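Local coordinates for protein beta-galactosidase (Trichoderma reesei, PDB 3OG2) that probably hydrolyses terminal non-reducing beta-D-galactose residues in beta-D-galactosides, as a glycoside hydrolase of family 35, at residues A[455-460]-A[469-474]; A[478-483]-A[546-551]; A[492-497]-A[528-533]; A[498-503]-A[540-545]; A[511-516]-A[535-540]. All blocks are in the same frame, centred on the assembly; numbering follows the deposited sequence. Where two conformers were deposited one is given.

Contact 1: A[455-460]-A[469-474]; sequences TDYPVG and AEIFTW
Trp474 lies against the backbone of residues 458-460 and meets the hydroxyl of Tyr457 at its rim. Val459 CA sits over the six-membered ring, 3.9 Å from its centroid, a CH-pi contact close to the ring normal. On the same face, Gly460 N comes within 3.2 Å of Trp474 CZ3. Pro458 O approaches the ring obliquely, 3.7 Å from Trp474 CZ2. Val459 CG1 is 3.8 Å from Trp474 CB, so the valine also covers the root of the indole. Trp474 CG stands between N and the carbonyl carbon (chi1 64°), and the ring reaches back across the opposing strand.

Tyr457 projects from that strand with CG anti to N (chi1 -179°). Ile471 CD1 sits over the centre of one phenol face, a CH-pi contact 4.0 Å from the Tyr457 ring centroid. The phenol and indole planes are nearly perpendicular, at 87°. Trp474 NE1 gives Tyr457 OH only a weak, bent hydrogen bond of 3.3 Å.

Stronger partners lie outside: Ser372 OG for the hydroxyl and Val371 O for the indole nitrogen. The strand axes stay 9.2 Å apart, so side chains bridge two layers of domain 2. Leu464 beside Tyr457 and Leu483 beside Trp474 extend the packing. Asp456 and Tyr457 both face Leu464, a G1 beta bulge that includes the tyrosine. The weak mutual bond probably adds little, and ring and CH-pi packing carries most of the contact.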
# COMPACT_ATOMS: atom_id res chain seq x y z
N THR A 455 -9.30 32.23 -9.72
CA THR A 455 -9.57 33.67 -9.67
C THR A 455 -9.77 34.12 -8.21
O THR A 455 -10.25 33.33 -7.35
CB THR A 455 -10.74 34.15 -10.55
OG1 THR A 455 -11.96 33.62 -10.05
CG2 THR A 455 -10.60 33.70 -12.01
N ASP A 456 -9.41 35.37 -7.92
CA ASP A 456 -9.46 35.96 -6.60
C ASP A 456 -8.94 35.00 -5.54
O ASP A 456 -9.59 34.65 -4.54
CB ASP A 456 -10.89 36.38 -6.24
CG ASP A 456 -11.24 37.55 -7.17
OD1 ASP A 456 -10.62 38.65 -7.02
OD2 ASP A 456 -12.09 37.39 -8.05
N TYR A 457 -7.71 34.52 -5.79
CA TYR A 457 -7.07 33.55 -4.91
C TYR A 457 -6.26 34.29 -3.88
O TYR A 457 -5.31 35.02 -4.24
CB TYR A 457 -6.19 32.64 -5.78
CG TYR A 457 -5.50 31.57 -4.97
CD1 TYR A 457 -4.22 31.82 -4.41
CD2 TYR A 457 -6.09 30.33 -4.74
CE1 TYR A 457 -3.57 30.86 -3.66
CE2 TYR A 457 -5.43 29.36 -4.01
CZ TYR A 457 -4.17 29.63 -3.48
OH TYR A 457 -3.52 28.69 -2.72
N PRO A 458 -6.55 34.13 -2.59
CA PRO A 458 -5.79 34.88 -1.60
C PRO A 458 -4.40 34.31 -1.33
O PRO A 458 -4.20 33.08 -1.17
CB PRO A 458 -6.64 34.73 -0.32
CG PRO A 458 -7.54 33.59 -0.58
CD PRO A 458 -7.62 33.31 -2.03
N VAL A 459 -3.42 35.20 -1.31
CA VAL A 459 -2.05 34.88 -1.01
C VAL A 459 -1.63 35.75 0.16
O VAL A 459 -0.94 36.78 0.07
CB VAL A 459 -1.14 35.08 -2.22
CG1 VAL A 459 0.30 34.63 -1.92
CG2 VAL A 459 -1.67 34.32 -3.45
N GLY A 460 -2.09 35.42 1.36
CA GLY A 460 -1.81 36.27 2.53
C GLY A 460 -2.54 37.60 2.38
O GLY A 460 -3.75 37.70 2.16
N ALA A 469 -1.28 29.72 -14.30
CA ALA A 469 -0.30 28.76 -13.77
C ALA A 469 -0.77 28.18 -12.46
O ALA A 469 -1.49 28.85 -11.71
CB ALA A 469 1.01 29.55 -13.55
N GLU A 470 -0.33 26.96 -12.18
CA GLU A 470 -0.77 26.29 -10.97
C GLU A 470 0.07 26.71 -9.79
O GLU A 470 1.24 27.07 -9.90
CB GLU A 470 -0.71 24.77 -11.25
CG GLU A 470 -1.80 24.43 -12.29
CD GLU A 470 -1.99 22.95 -12.51
OE1 GLU A 470 -1.13 22.32 -13.21
OE2 GLU A 470 -3.01 22.43 -11.97
N ILE A 471 -0.56 26.69 -8.63
CA ILE A 471 0.10 27.08 -7.40
C ILE A 471 0.70 25.85 -6.75
O ILE A 471 0.01 24.84 -6.56
CB ILE A 471 -0.93 27.70 -6.45
CG1 ILE A 471 -1.42 29.04 -6.98
CG2 ILE A 471 -0.37 27.91 -5.03
CD1 ILE A 471 -2.83 29.17 -7.33
N PHE A 472 1.97 25.91 -6.44
CA PHE A 472 2.65 24.86 -5.66
C PHE A 472 2.49 25.16 -4.17
O PHE A 472 2.03 24.33 -3.39
CB PHE A 472 4.13 24.75 -6.09
CG PHE A 472 4.85 23.81 -5.14
CD1 PHE A 472 4.60 22.43 -5.20
CD2 PHE A 472 5.75 24.29 -4.21
CE1 PHE A 472 5.25 21.58 -4.33
CE2 PHE A 472 6.41 23.42 -3.34
CZ PHE A 472 6.18 22.06 -3.40
N THR A 473 2.86 26.37 -3.74
CA THR A 473 2.70 26.76 -2.35
C THR A 473 2.76 28.26 -2.25
O THR A 473 3.17 28.95 -3.23
CB THR A 473 3.77 26.11 -1.44
OG1 THR A 473 3.34 26.19 -0.08
CG2 THR A 473 5.13 26.82 -1.54
N TRP A 474 2.40 28.78 -1.09
CA TRP A 474 2.71 30.19 -0.81
C TRP A 474 2.78 30.29 0.71
O TRP A 474 2.17 29.46 1.40
CB TRP A 474 1.68 31.16 -1.39
CG TRP A 474 0.32 31.00 -0.79
CD1 TRP A 474 -0.68 30.21 -1.28
CD2 TRP A 474 -0.20 31.63 0.39
NE1 TRP A 474 -1.79 30.29 -0.47
CE2 TRP A 474 -1.52 31.15 0.56
CE3 TRP A 474 0.37 32.53 1.32
CZ2 TRP A 474 -2.29 31.58 1.63
CZ3 TRP A 474 -0.41 32.95 2.40
CH2 TRP A 474 -1.74 32.46 2.53

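Contact 2: A[478-483]-A[546-551]; sequences AEKTVL and VIYMVD
The Tyr548 ring meets the strand at 481-483 by its rim. Leu483 O lies in the ring plane at the edge, on the CD1 side. Lys480 NZ also comes near that plane, at the hydroxyl end, and donates a 2.9 Å hydrogen bond to Tyr548 OH. Val482 CG1 approaches obliquely, 3.7 Å from Tyr548 CE1. The lysine chain is extended beyond CG and crosses the tyrosine at about a right angle. It leaves the backbone with CG flanked by N and the carbonyl carbon (chi1 52°), and the straight chain then carries NZ past Val546. On the way, Lys480 CD touches Val546 CG2 at 4.0 Å.

Asp640, from outside the two segments, completes this polar group. Its OD1 makes a salt bridge with Lys480 NZ, and its OD2 bonds Tyr548 OH. The carboxylate would probably stabilise the charge on the buried lysine.

The backbones form a parallel pair within the five-stranded mixed sheet of domain 2. Val482 pairs with Val546 and Leu483 with Ile547. Val546 N donates to Thr481 O at 2.8 Å, Leu483 N to Val546 O at 3.0 Å, and Tyr548 N to Leu483 O at 2.9 Å. All three bonds are close to straight. This is the single parallel pairing in that sheet.

Val482, Val546 and Tyr548 share one face. Leu483 and Ile547 occupy the other, side by side and pointing the same way in one of the two conformers of Ile547. Phe495 and Leu464 of the facing sheet pack against this second face.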
# COMPACT_ATOMS: atom_id res chain seq x y z
N ALA A 478 8.28 36.53 7.68
CA ALA A 478 8.24 37.79 8.44
C ALA A 478 8.55 39.01 7.58
O ALA A 478 8.13 40.13 7.88
CB ALA A 478 9.17 37.66 9.62
N GLU A 479 9.24 38.88 6.46
CA GLU A 479 9.72 40.04 5.70
C GLU A 479 9.22 40.04 4.27
O GLU A 479 9.32 41.00 3.50
CB GLU A 479 11.24 40.02 5.82
CG GLU A 479 11.97 38.86 5.21
CD GLU A 479 11.87 37.50 5.85
OE1 GLU A 479 10.78 36.95 6.11
OE2 GLU A 479 12.93 36.86 6.11
N LYS A 480 8.67 38.94 3.82
CA LYS A 480 8.21 38.79 2.46
C LYS A 480 7.06 37.74 2.44
O LYS A 480 6.97 36.90 3.33
CB LYS A 480 9.27 38.33 1.47
CG LYS A 480 10.13 37.12 1.72
CD LYS A 480 11.00 36.69 0.54
CE LYS A 480 11.95 35.51 0.79
NZ LYS A 480 12.74 35.17 -0.47
N THR A 481 6.25 37.81 1.41
CA THR A 481 5.31 36.73 1.07
C THR A 481 5.85 36.04 -0.16
O THR A 481 6.26 36.73 -1.09
CB THR A 481 3.90 37.30 0.84
OG1 THR A 481 3.43 37.91 2.05
CG2 THR A 481 2.88 36.23 0.49
N VAL A 482 5.88 34.71 -0.16
CA VAL A 482 6.41 33.97 -1.29
C VAL A 482 5.31 33.19 -1.93
O VAL A 482 4.49 32.56 -1.21
CB VAL A 482 7.51 33.02 -0.78
CG1 VAL A 482 7.85 32.00 -1.84
CG2 VAL A 482 8.73 33.84 -0.39
N LEU A 483 5.24 33.18 -3.25
CA LEU A 483 4.28 32.41 -4.04
C LEU A 483 5.09 31.61 -5.08
O LEU A 483 5.96 32.21 -5.72
CB LEU A 483 3.32 33.37 -4.75
CG LEU A 483 2.38 32.75 -5.77
CD1 LEU A 483 1.41 31.75 -5.13
CD2 LEU A 483 1.60 33.86 -6.48
N VAL A 546 7.06 38.06 -3.43
CA VAL A 546 8.06 37.51 -4.35
C VAL A 546 7.45 36.27 -4.99
O VAL A 546 7.01 35.38 -4.28
CB VAL A 546 9.35 37.16 -3.62
CG1 VAL A 546 10.30 36.61 -4.67
CG2 VAL A 546 9.86 38.39 -2.88
N ILE A 547 7.40 36.29 -6.33
CA ILE A 547 6.83 35.16 -7.05
C ILE A 547 7.95 34.41 -7.78
O ILE A 547 8.70 35.05 -8.53
CB ILE A 547 5.71 35.57 -8.03
CG1 ILE A 547 4.75 36.57 -7.39
CG2 ILE A 547 5.00 34.31 -8.51
CD1 ILE A 547 4.88 38.01 -7.86
N TYR A 548 8.01 33.11 -7.51
CA TYR A 548 8.95 32.20 -8.17
C TYR A 548 8.16 31.45 -9.20
O TYR A 548 7.17 30.78 -8.86
CB TYR A 548 9.55 31.25 -7.15
CG TYR A 548 10.39 31.91 -6.08
CD1 TYR A 548 9.79 32.61 -5.04
CD2 TYR A 548 11.77 31.85 -6.07
CE1 TYR A 548 10.53 33.22 -4.05
CE2 TYR A 548 12.53 32.46 -5.07
CZ TYR A 548 11.91 33.16 -4.06
OH TYR A 548 12.64 33.75 -3.05
N MET A 549 8.56 31.54 -10.48
CA MET A 549 7.84 30.96 -11.61
C MET A 549 8.70 29.85 -12.19
O MET A 549 9.76 30.18 -12.76
CB MET A 549 7.57 32.04 -12.63
CG MET A 549 6.49 33.04 -12.16
SD MET A 549 6.61 34.60 -13.10
CE MET A 549 7.76 35.45 -12.04
N VAL A 550 8.29 28.60 -12.08
CA VAL A 550 9.12 27.49 -12.48
C VAL A 550 8.37 26.55 -13.43
O VAL A 550 7.15 26.63 -13.57
CB VAL A 550 9.61 26.69 -11.25
CG1 VAL A 550 10.49 27.58 -10.37
CG2 VAL A 550 8.45 26.10 -10.45
N ASP A 551 9.13 25.63 -14.07
CA ASP A 551 8.41 24.59 -14.80
C ASP A 551 8.10 23.46 -13.85
O ASP A 551 8.59 23.30 -12.71
CB ASP A 551 9.18 24.16 -16.03
CG ASP A 551 10.44 23.39 -15.74
OD1 ASP A 551 10.97 23.44 -14.60
OD2 ASP A 551 10.93 22.77 -16.71

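Contact 3: A[492-497]-A[528-533]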
# COMPACT_ATOMS: atom_id res chain seq x y z
N LEU A 492 2.70 28.91 -22.06
CA LEU A 492 2.55 30.30 -21.71
C LEU A 492 1.53 30.42 -20.59
O LEU A 492 0.46 29.81 -20.69
CB LEU A 492 2.03 31.13 -22.87
CG LEU A 492 1.79 32.64 -22.65
CD1 LEU A 492 3.09 33.41 -22.42
CD2 LEU A 492 1.07 33.26 -23.86
N HIS A 493 1.87 31.19 -19.57
CA HIS A 493 0.94 31.43 -18.46
C HIS A 493 0.85 32.90 -18.13
O HIS A 493 1.74 33.70 -18.48
CB HIS A 493 1.44 30.69 -17.19
CG HIS A 493 1.14 29.22 -17.37
ND1 HIS A 493 -0.18 28.82 -17.28
CD2 HIS A 493 1.87 28.13 -17.67
CE1 HIS A 493 -0.22 27.51 -17.48
NE2 HIS A 493 1.01 27.11 -17.72
N GLU A 494 -0.27 33.28 -17.50
CA GLU A 494 -0.44 34.67 -17.09
C GLU A 494 -1.10 34.71 -15.72
O GLU A 494 -1.97 33.86 -15.43
CB GLU A 494 -1.27 35.40 -18.16
CG GLU A 494 -1.27 36.90 -17.89
CD GLU A 494 -2.14 37.58 -18.95
OE1 GLU A 494 -1.65 37.82 -20.09
OE2 GLU A 494 -3.34 37.80 -18.60
N PHE A 495 -0.70 35.67 -14.90
CA PHE A 495 -1.39 35.89 -13.63
C PHE A 495 -1.43 37.39 -13.39
O PHE A 495 -0.66 38.16 -13.97
CB PHE A 495 -0.78 35.14 -12.45
CG PHE A 495 0.65 35.47 -12.15
CD1 PHE A 495 1.68 34.93 -12.95
CD2 PHE A 495 0.93 36.26 -11.06
CE1 PHE A 495 3.01 35.21 -12.61
CE2 PHE A 495 2.23 36.56 -10.73
CZ PHE A 495 3.26 36.02 -11.51
N ALA A 496 -2.33 37.78 -12.51
CA ALA A 496 -2.46 39.20 -12.25
C ALA A 496 -2.62 39.36 -10.73
O ALA A 496 -3.33 38.60 -10.09
CB ALA A 496 -3.66 39.79 -12.96
N VAL A 497 -1.95 40.36 -10.19
CA VAL A 497 -1.93 40.61 -8.76
C VAL A 497 -2.59 41.95 -8.49
O VAL A 497 -2.19 42.97 -9.07
CB VAL A 497 -0.49 40.61 -8.19
CG1 VAL A 497 -0.53 40.77 -6.68
CG2 VAL A 497 0.22 39.30 -8.58
N VAL A 528 0.04 42.63 -14.23
CA VAL A 528 -0.18 41.45 -15.04
C VAL A 528 1.15 40.93 -15.55
O VAL A 528 1.95 41.69 -16.11
CB VAL A 528 -1.14 41.76 -16.22
CG1 VAL A 528 -1.42 40.49 -17.00
CG2 VAL A 528 -2.41 42.44 -15.70
N LEU A 529 1.38 39.63 -15.28
CA LEU A 529 2.67 39.03 -15.60
C LEU A 529 2.43 37.84 -16.51
O LEU A 529 1.60 37.02 -16.19
CB LEU A 529 3.38 38.52 -14.32
CG LEU A 529 3.74 39.63 -13.32
CD1 LEU A 529 2.56 39.83 -12.33
CD2 LEU A 529 4.99 39.36 -12.52
N GLN A 530 3.17 37.77 -17.60
CA GLN A 530 3.12 36.65 -18.52
C GLN A 530 4.50 35.98 -18.55
O GLN A 530 5.53 36.66 -18.51
CB GLN A 530 2.75 37.17 -19.92
CG GLN A 530 2.09 36.12 -20.77
CD GLN A 530 1.51 36.78 -22.01
OE1 GLN A 530 2.33 37.06 -22.85
NE2 GLN A 530 0.22 36.98 -22.06
N TRP A 531 4.54 34.65 -18.66
CA TRP A 531 5.83 34.01 -18.70
C TRP A 531 5.64 32.68 -19.41
O TRP A 531 4.51 32.15 -19.39
CB TRP A 531 6.37 33.82 -17.28
CG TRP A 531 5.37 33.16 -16.32
CD1 TRP A 531 4.18 33.52 -15.77
CD2 TRP A 531 5.55 31.85 -15.76
NE1 TRP A 531 3.66 32.54 -14.93
CE2 TRP A 531 4.45 31.50 -14.88
CE3 TRP A 531 6.62 30.91 -15.92
CZ2 TRP A 531 4.35 30.30 -14.19
CZ3 TRP A 531 6.48 29.75 -15.23
CH2 TRP A 531 5.42 29.45 -14.41
N THR A 532 6.69 32.18 -20.01
CA THR A 532 6.62 30.85 -20.61
C THR A 532 7.50 29.91 -19.81
O THR A 532 8.69 30.19 -19.64
CB THR A 532 7.08 30.91 -22.09
OG1 THR A 532 6.13 31.71 -22.81
CG2 THR A 532 7.06 29.52 -22.71
N ALA A 533 6.91 28.85 -19.27
CA ALA A 533 7.66 27.99 -18.36
C ALA A 533 8.79 27.27 -19.09
O ALA A 533 8.70 26.85 -20.25
CB ALA A 533 6.66 27.02 -17.75
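Phe495 and Trp531 cross at about a right angle on one face of this antiparallel strand pair. Their planes are 82° apart. Trp531 CD1 lies at the phenyl edge, in its plane, while Phe495 CE1 approaches the indole obliquely. Both residues have CG between N and the carbonyl carbon, which tilts each ring over the partner strand. Leu529 CB then covers one phenyl face toward its rim, 4.0 Å from the Phe495 centroid. His493 CB lies over a face of the indole, 3.7 Å from Trp531 NE1. The rings of His493, Phe495 and Trp531 form an aromatic cluster.

The opposite face is partly polar. Gln530 NE2 donates to Glu494 OE1 at 2.8 Å. The oxygen is met on its anti side, and the bond is clearly bent. Carboxylate and amide planes are nearly parallel, 10° apart. Val528 CG1 packs against Glu494 CD at 3.6 Å, and Leu492 CD1 against Gln530 CG. Tyr466 OH and two backbone nitrogens of 438-439 also bind the carboxylate, so this buried group is well satisfied.

Paired backbone bonds join His493 with Trp531 and Phe495 with Leu529. The strands are neighbours in the eight-stranded antiparallel sheet of domain 2. Strand 462-467 flanks 492-497, and 518-521 flanks 527-532. The aromatic face packs on the five-stranded sheet, where Leu485, Ile547 and Met549 meet Phe495 or Trp531.

Contact 4: A[498-503]-A[540-545]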
# COMPACT_ATOMS: atom_id res chain seq x y z
N LYS A 498 -3.63 41.95 -7.63
CA LYS A 498 -4.23 43.24 -7.27
C LYS A 498 -3.18 44.14 -6.60
O LYS A 498 -2.28 43.53 -6.00
CB LYS A 498 -5.43 43.05 -6.33
CG LYS A 498 -6.51 42.15 -6.95
CD LYS A 498 -7.72 42.26 -5.98
CE LYS A 498 -8.81 41.29 -6.36
NZ LYS A 498 -9.74 41.01 -5.21
N ASN A 499 -3.30 45.45 -6.75
CA ASN A 499 -2.26 46.40 -6.29
C ASN A 499 -1.44 45.92 -5.10
O ASN A 499 -1.91 45.86 -3.97
CB ASN A 499 -2.95 47.71 -5.90
CG ASN A 499 -1.94 48.72 -5.41
OD1 ASN A 499 -0.72 48.57 -5.37
ND2 ASN A 499 -2.56 49.84 -5.03
N PRO A 500 -0.23 45.47 -5.41
CA PRO A 500 0.63 44.90 -4.36
C PRO A 500 1.54 45.91 -3.68
O PRO A 500 2.45 45.53 -2.90
CB PRO A 500 1.47 43.91 -5.19
CG PRO A 500 1.68 44.60 -6.51
CD PRO A 500 0.37 45.34 -6.75
N PHE A 501 1.36 47.19 -3.93
CA PHE A 501 2.35 48.20 -3.55
C PHE A 501 1.97 49.01 -2.34
O PHE A 501 2.70 49.93 -1.98
CB PHE A 501 2.55 49.19 -4.73
CG PHE A 501 3.10 48.44 -5.92
CD1 PHE A 501 4.32 47.73 -5.82
CD2 PHE A 501 2.36 48.45 -7.10
CE1 PHE A 501 4.82 47.01 -6.92
CE2 PHE A 501 2.88 47.76 -8.18
CZ PHE A 501 4.07 47.07 -8.09
N GLY A 502 0.84 48.67 -1.74
CA GLY A 502 0.36 49.40 -0.57
C GLY A 502 -0.19 50.77 -0.93
O GLY A 502 -0.85 50.96 -1.95
N SER A 503 0.09 51.75 -0.07
CA SER A 503 -0.24 53.11 -0.39
C SER A 503 0.79 53.69 -1.35
O SER A 503 0.82 54.91 -1.56
CB SER A 503 -0.23 53.93 0.92
OG SER A 503 0.96 53.60 1.64
N VAL A 540 10.07 37.50 -9.78
CA VAL A 540 9.69 38.90 -9.76
C VAL A 540 9.26 39.29 -8.35
O VAL A 540 8.57 38.53 -7.66
CB VAL A 540 8.53 39.19 -10.76
CG1 VAL A 540 8.06 40.65 -10.63
CG2 VAL A 540 8.98 38.87 -12.18
N GLN A 541 9.67 40.48 -7.93
CA GLN A 541 9.27 41.04 -6.65
C GLN A 541 8.29 42.20 -6.88
O GLN A 541 8.56 43.11 -7.67
CB GLN A 541 10.49 41.57 -5.90
CG GLN A 541 10.03 42.19 -4.57
CD GLN A 541 11.20 42.61 -3.72
OE1 GLN A 541 12.32 42.54 -4.23
NE2 GLN A 541 10.95 43.04 -2.48
N LEU A 542 7.13 42.13 -6.23
CA LEU A 542 6.11 43.17 -6.25
C LEU A 542 5.88 43.65 -4.83
O LEU A 542 5.17 43.03 -4.03
CB LEU A 542 4.81 42.67 -6.86
CG LEU A 542 4.84 41.93 -8.19
CD1 LEU A 542 3.45 41.43 -8.55
CD2 LEU A 542 5.40 42.83 -9.28
N GLY A 543 6.46 44.76 -4.43
CA GLY A 543 6.36 45.13 -3.02
C GLY A 543 7.07 44.07 -2.21
O GLY A 543 8.22 43.71 -2.44
N SER A 544 6.34 43.53 -1.21
CA SER A 544 6.90 42.48 -0.38
C SER A 544 6.46 41.08 -0.84
O SER A 544 6.78 40.11 -0.15
CB SER A 544 6.55 42.66 1.10
OG SER A 544 5.17 42.51 1.35
N LEU A 545 5.81 40.98 -1.97
CA LEU A 545 5.46 39.68 -2.58
C LEU A 545 6.55 39.27 -3.57
O LEU A 545 6.95 40.04 -4.42
CB LEU A 545 4.12 39.85 -3.31
CG LEU A 545 3.65 38.59 -4.08
CD1 LEU A 545 3.40 37.42 -3.14
CD2 LEU A 545 2.44 38.88 -4.93
O HOH W 1 3.89 45.14 -0.67
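Pro500 and Leu542 make the close part of this contact. Pro500 CG lies 3.7 Å from Leu542 CB, and Pro500 CB is 3.9 Å from the same atom. The proline ring and the leucine side chain cross obliquely. Both residues are buried, and Val527 touches each of them. Phe462 adds to the packing around Pro500.

Phe501, next in the loop, lays its ring against Pro500. Pro500 CG sits above the centre of one phenyl face, 3.7 Å from the plane. With CG opposite its carbonyl carbon (chi1 -63°), the phenylalanine can fold back on the proline. Phe501 CE1 then comes obliquely to Gly543 N at 3.7 Å.

Two turns present these groups. Asn499 OD1 accepts from Phe501 N at 2.9 Å, an Asx turn, with the donor above the carbonyl plane. Residues 542-545 form a type II' beta turn, with Gly543 at positive phi, in the hairpin joining strands 538-542 and 545-551. Gln541 NE2 bonds Gly543 O at 2.8 Å and braces that turn.

The looser side is bridged by solvent. No direct hydrogen bond crosses between the segments. One water instead donates to Pro500 O at 2.7 Å and accepts from Ser544 N at 3.0 Å. Gly543, Ser544 and Phe501 are all partly exposed here, while Gly502 and Ser503 continue into solvent.

Contact 5: A[511-516]-A[535-540]; sequences KIEGSN and SARQVV
A classic beta bulge marks the antiparallel pairing of strands 510-513 and 538-542. Ile512 and Glu513 both face Val539. Val539 O accepts from Ile512 N at 2.8 Å and from Glu513 N at 3.1 Å. Val539 N returns a bond to Glu513 O.

The bulge shifts the register by one residue at the outermost strand, 510-513, of the five-stranded sheet in domain 2. Beyond it, Arg537 grips Glu513 side-on. Arg537 NE donates to Glu513 OE1 at 2.9 Å, and NH2 to OE2 at 3.0 Å. Both oxygens lie near the guanidinium plane, but the carboxylate is turned 35° against it. OE2 is met on its syn side, OE1 from above the carboxylate plane. The arginine bends at chi3 (76°) to reach this position. Val539 CG2 packs against the carboxylate, 3.4 Å from Glu513 OE1. Glu613 and Tyr558 hold Arg537 NH1 from outside.

Gln538 bends at chi2 (-66°) and curls toward residues 514-516, which follow strand 510-513. Its OE1 accepts from Asn516 N at 2.8 Å and also from Val517 N. Its NE2 bonds Ala536 O and a water that accepts from Ser515 N.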
# COMPACT_ATOMS: atom_id res chain seq x y z
N LYS A 511 12.27 42.81 -11.58
CA LYS A 511 12.65 41.51 -12.12
C LYS A 511 13.91 41.06 -11.42
O LYS A 511 14.88 41.80 -11.48
CB LYS A 511 12.91 41.57 -13.62
CG LYS A 511 11.66 41.86 -14.44
CD LYS A 511 11.94 41.90 -15.94
CE LYS A 511 10.60 42.13 -16.63
NZ LYS A 511 10.67 42.20 -18.10
N ILE A 512 13.89 39.92 -10.80
CA ILE A 512 15.05 39.45 -10.04
C ILE A 512 15.81 38.38 -10.80
O ILE A 512 17.06 38.43 -10.85
CB ILE A 512 14.60 38.91 -8.68
CG1 ILE A 512 13.70 39.89 -7.92
CG2 ILE A 512 15.78 38.51 -7.79
CD1 ILE A 512 14.46 41.13 -7.51
N GLU A 513 15.09 37.43 -11.38
CA GLU A 513 15.68 36.39 -12.19
C GLU A 513 14.87 36.19 -13.48
O GLU A 513 13.63 36.25 -13.44
CB GLU A 513 15.66 34.99 -11.51
CG GLU A 513 16.39 34.91 -10.20
CD GLU A 513 16.38 33.49 -9.63
OE1 GLU A 513 15.89 32.50 -10.22
OE2 GLU A 513 16.91 33.36 -8.49
N GLY A 514 15.59 35.94 -14.55
CA GLY A 514 14.94 35.47 -15.77
C GLY A 514 14.82 36.56 -16.82
O GLY A 514 14.81 37.75 -16.50
N SER A 515 14.72 36.15 -18.07
CA SER A 515 14.58 37.18 -19.09
C SER A 515 13.35 36.94 -19.92
O SER A 515 13.22 37.50 -21.02
CB SER A 515 15.80 37.24 -20.01
OG SER A 515 16.15 35.94 -20.43
N ASN A 516 12.48 36.08 -19.40
CA ASN A 516 11.31 35.72 -20.20
C ASN A 516 10.09 36.43 -19.69
O ASN A 516 9.21 36.84 -20.44
CB ASN A 516 11.23 34.20 -20.11
CG ASN A 516 9.97 33.80 -20.79
OD1 ASN A 516 8.96 33.67 -20.10
ND2 ASN A 516 10.11 33.69 -22.11
N SER A 535 13.11 25.48 -18.06
CA SER A 535 13.99 25.08 -16.95
C SER A 535 14.65 26.26 -16.29
O SER A 535 15.32 26.09 -15.26
CB SER A 535 15.04 24.12 -17.50
OG SER A 535 15.72 24.82 -18.51
N ALA A 536 14.48 27.46 -16.87
CA ALA A 536 15.04 28.66 -16.26
C ALA A 536 14.01 29.37 -15.39
O ALA A 536 13.01 29.90 -15.89
CB ALA A 536 15.52 29.61 -17.35
N ARG A 537 14.22 29.41 -14.08
CA ARG A 537 13.25 30.03 -13.21
C ARG A 537 13.16 31.53 -13.46
O ARG A 537 14.16 32.21 -13.74
CB ARG A 537 13.73 29.78 -11.75
CG ARG A 537 12.81 30.41 -10.73
CD ARG A 537 13.05 29.92 -9.30
NE ARG A 537 14.29 30.58 -8.81
CZ ARG A 537 14.82 30.23 -7.63
NH1 ARG A 537 14.28 29.26 -6.87
NH2 ARG A 537 15.91 30.81 -7.18
N GLN A 538 11.96 32.09 -13.37
CA GLN A 538 11.76 33.52 -13.37
C GLN A 538 11.37 33.96 -11.95
O GLN A 538 10.62 33.23 -11.27
CB GLN A 538 10.63 33.94 -14.32
CG GLN A 538 10.66 33.24 -15.67
CD GLN A 538 11.88 33.61 -16.50
OE1 GLN A 538 11.96 34.80 -16.91
NE2 GLN A 538 12.76 32.64 -16.80
N VAL A 539 11.84 35.11 -11.51
CA VAL A 539 11.48 35.57 -10.17
C VAL A 539 11.20 37.06 -10.31
O VAL A 539 12.02 37.79 -10.86
CB VAL A 539 12.58 35.34 -9.12
CG1 VAL A 539 12.15 35.83 -7.72
CG2 VAL A 539 12.98 33.87 -9.03
N VAL A 540 10.07 37.50 -9.78
CA VAL A 540 9.69 38.90 -9.76
C VAL A 540 9.26 39.29 -8.35
O VAL A 540 8.57 38.53 -7.66
CB VAL A 540 8.53 39.19 -10.76
CG1 VAL A 540 8.06 40.65 -10.63
CG2 VAL A 540 8.98 38.87 -12.18
O HOH W 2 15.12 33.34 -18.51

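In the fold
All five contacts belong to domain 2, where two beta sheets pack face to face. Contact 3 lies in the eight-stranded sheet and contacts 2 and 5 in the five-stranded one; contacts 1 and 4 join the two, contact 4 through a loop. Contacts 2 and 3 are buried and meet where Ile547 packs on Phe495, and Met549 on both Phe495 and Trp531. Contacts 1, 4 and 5 are only partly buried. Contacts 4 and 5 share Val540. Backbone ladders carry contacts 2, 3 and 5, parallel only in contact 2. Contact 1 relies on rings, contact 4 on proline-leucine packing and a bridging water; contact 5 adds an edge-strand salt bridge. Asp456 and Lys498 link contacts 1 and 4.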